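Local structure of ATP:cob(I)alamin adenosyltransferase, putative (Burkholderia thailandensis, 2ZHZ) at residues G16-G19 / R25-K28. The protein probably transfers the adenosyl group of ATP to the cobalt of reduced cobalamin, yielding adenosylcobalamin and triphosphate, and works as a homotrimer. Numbering follows the deposited sequence.
With ATP (adenosine-5'-triphosphate), chain G.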
loop_
_atom_site.group_PDB
_atom_site.type_symbol
_atom_site.label_atom_id
_atom_site.label_comp_id
_atom_site.label_asym_id
_atom_site.label_seq_id
_atom_site.Cartn_x
_atom_site.Cartn_y
_atom_site.Cartn_z
ATOM N N GLY B 16 14.638 -12.635 -12.167
ATOM C CA GLY B 16 14.059 -12.699 -10.838
ATOM C C GLY B 16 15.018 -12.424 -9.697
ATOM O O GLY B 16 14.645 -12.574 -8.534
ATOM N N THR B 17 16.253 -12.046 -10.017
ATOM C CA THR B 17 17.230 -11.740 -8.980
ATOM C C THR B 17 17.624 -10.274 -9.090
ATOM O O THR B 17 17.348 -9.620 -10.099
ATOM C CB THR B 17 18.516 -12.619 -9.098
ATOM O OG1 THR B 17 19.271 -12.237 -10.257
ATOM C CG2 THR B 17 18.149 -14.081 -9.211
ATOM N N THR B 18 18.248 -9.757 -8.042
ATOM C CA THR B 18 18.695 -8.372 -8.030
ATOM C C THR B 18 19.971 -8.287 -7.197
ATOM O O THR B 18 20.335 -9.240 -6.507
ATOM C CB THR B 18 17.615 -7.434 -7.440
ATOM O OG1 THR B 18 18.005 -6.072 -7.644
ATOM C CG2 THR B 18 17.433 -7.689 -5.948
ATOM N N GLY B 19 20.656 -7.154 -7.269
ATOM C CA GLY B 19 21.886 -7.009 -6.516
ATOM C C GLY B 19 21.781 -6.074 -5.330
ATOM O O GLY B 19 20.974 -5.146 -5.328
ATOM N N ARG B 25 24.141 -10.945 -4.821
ATOM C CA ARG B 25 22.867 -11.086 -5.518
ATOM C C ARG B 25 21.894 -11.906 -4.697
ATOM O O ARG B 25 22.285 -12.850 -4.011
ATOM C CB ARG B 25 23.042 -11.772 -6.867
ATOM C CG ARG B 25 23.703 -10.923 -7.922
ATOM C CD ARG B 25 23.433 -11.496 -9.304
ATOM N NE ARG B 25 22.105 -11.144 -9.802
ATOM C CZ ARG B 25 21.719 -9.901 -10.075
ATOM N NH1 ARG B 25 22.558 -8.887 -9.893
ATOM N NH2 ARG B 25 20.500 -9.671 -10.542
ATOM N N VAL B 26 20.620 -11.545 -4.782
ATOM C CA VAL B 26 19.576 -12.250 -4.056
ATOM C C VAL B 26 18.334 -12.311 -4.929
ATOM O O VAL B 26 18.183 -11.515 -5.854
ATOM C CB VAL B 26 19.225 -11.533 -2.738
ATOM C CG1 VAL B 26 20.441 -11.509 -1.821
ATOM C CG2 VAL B 26 18.752 -10.113 -3.028
ATOM N N ARG B 27 17.456 -13.270 -4.650
ATOM C CA ARG B 27 16.227 -13.398 -5.416
ATOM C C ARG B 27 15.328 -12.260 -4.953
ATOM O O ARG B 27 15.403 -11.840 -3.800
ATOM C CB ARG B 27 15.573 -14.759 -5.158
ATOM C CG ARG B 27 14.662 -15.214 -6.285
ATOM C CD ARG B 27 14.370 -16.701 -6.193
ATOM N NE ARG B 27 13.507 -17.022 -5.064
ATOM C CZ ARG B 27 13.251 -18.257 -4.652
ATOM N NH1 ARG B 27 13.803 -19.292 -5.274
ATOM N NH2 ARG B 27 12.434 -18.461 -3.627
ATOM N N LYS B 28 14.484 -11.753 -5.843
ATOM C CA LYS B 28 13.627 -10.629 -5.489
ATOM C C LYS B 28 12.601 -10.875 -4.389
ATOM O O LYS B 28 12.037 -9.921 -3.852
ATOM C CB LYS B 28 12.954 -10.075 -6.746
ATOM C CG LYS B 28 13.923 -9.248 -7.578
ATOM C CD LYS B 28 13.362 -8.843 -8.925
ATOM C CE LYS B 28 14.356 -7.952 -9.650
ATOM N NZ LYS B 28 13.863 -7.520 -10.985
HETATM P PG ATP G . 16.678 -4.105 -14.051
HETATM O O1G ATP G . 16.185 -5.468 -14.480
HETATM O O2G ATP G . 17.678 -3.492 -14.987
HETATM O O3G ATP G . 15.549 -3.109 -13.872
HETATM P PB ATP G . 16.828 -4.908 -11.214
HETATM O O1B ATP G . 15.408 -5.344 -11.401
HETATM O O2B ATP G . 17.784 -5.959 -10.693
HETATM O O3B ATP G . 17.448 -4.275 -12.606
HETATM P PA ATP G . 16.080 -2.229 -10.337
HETATM O O1A ATP G . 14.631 -2.502 -10.562
HETATM O O2A ATP G . 16.841 -1.335 -11.304
HETATM O O3A ATP G . 16.905 -3.642 -10.182
HETATM O "O5'" ATP G . 16.175 -1.609 -8.858
HETATM C "C5'" ATP G . 17.423 -1.269 -8.285
HETATM C "C4'" ATP G . 17.432 -1.553 -6.777
HETATM O "O4'" ATP G . 16.106 -1.749 -6.233
HETATM C "C3'" ATP G . 18.261 -2.786 -6.438
HETATM O "O3'" ATP G . 19.441 -2.413 -5.710
HETATM C "C2'" ATP G . 17.346 -3.713 -5.651
HETATM O "O2'" ATP G . 17.896 -3.989 -4.350
HETATM C "C1'" ATP G . 15.993 -3.012 -5.553
HETATM N N9 ATP G . 14.880 -3.834 -6.156
HETATM C C8 ATP G . 14.878 -4.422 -7.383
HETATM N N7 ATP G . 13.722 -5.088 -7.621
HETATM C C5 ATP G . 12.943 -4.942 -6.539
HETATM C C6 ATP G . 11.576 -5.394 -6.115
HETATM N N6 ATP G . 10.806 -6.159 -6.940
HETATM N N1 ATP G . 11.124 -5.012 -4.868
HETATM C C2 ATP G . 11.877 -4.246 -4.024
HETATM N N3 ATP G . 13.130 -3.801 -4.348
HETATM C C4 ATP G . 13.708 -4.110 -5.565
#
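Thr18 and Val26 face each other as an antiparallel hydrogen-bonded pair, Thr18 N giving to Val26 O (2.8 Å) and Val26 N to Thr18 O (2.9 Å), while the axes of strands 17-19 and 25-27 run at 147° to one another. Past the last bridge, Lys28 N reaches Gly16 O at 2.8 Å. Gly16 suits this end because its backbone angles would jam a CB against the preceding carbonyl oxygen.

On one face, the guanidinium of Arg25 grips a single atom side-on: NE and NH2 both donate to Thr17 OG1, which lies in the guanidinium plane, with the NH2 bond at 2.9 Å. The arginine chain bends at chi3 (80°) to cross the threonine at about a right angle, laying one face of the group over Thr18 C, offset toward its rim. Thr17 OG1 also bonds Asp15, so the small hydroxyl serves both an acid and an arginine. Thr18 and Val26 share the other face, their CG2 methyls meeting at 4.0 Å, and both side chains rest on Ile33 of helix 31-50.

This two-stranded beta hairpin forms part of the ATP pocket of a PduO-type adenosyltransferase, completed by residues of a second subunit. Beta-branched Thr18 turns its hydroxyl away from its own backbone N (chi1 -171°), which presents OG1 to ATP O2B at 3.1 Å. Gly19 O accepts a bond from the ribose O3'. The chain of Lys28, extended beyond CG, passes Gly16 O and Thr17 O, a length that carries NZ to ATP O1B (2.7 Å). There the ammonium also meets Gly13 O and forms a salt bridge with Glu132 of the second subunit.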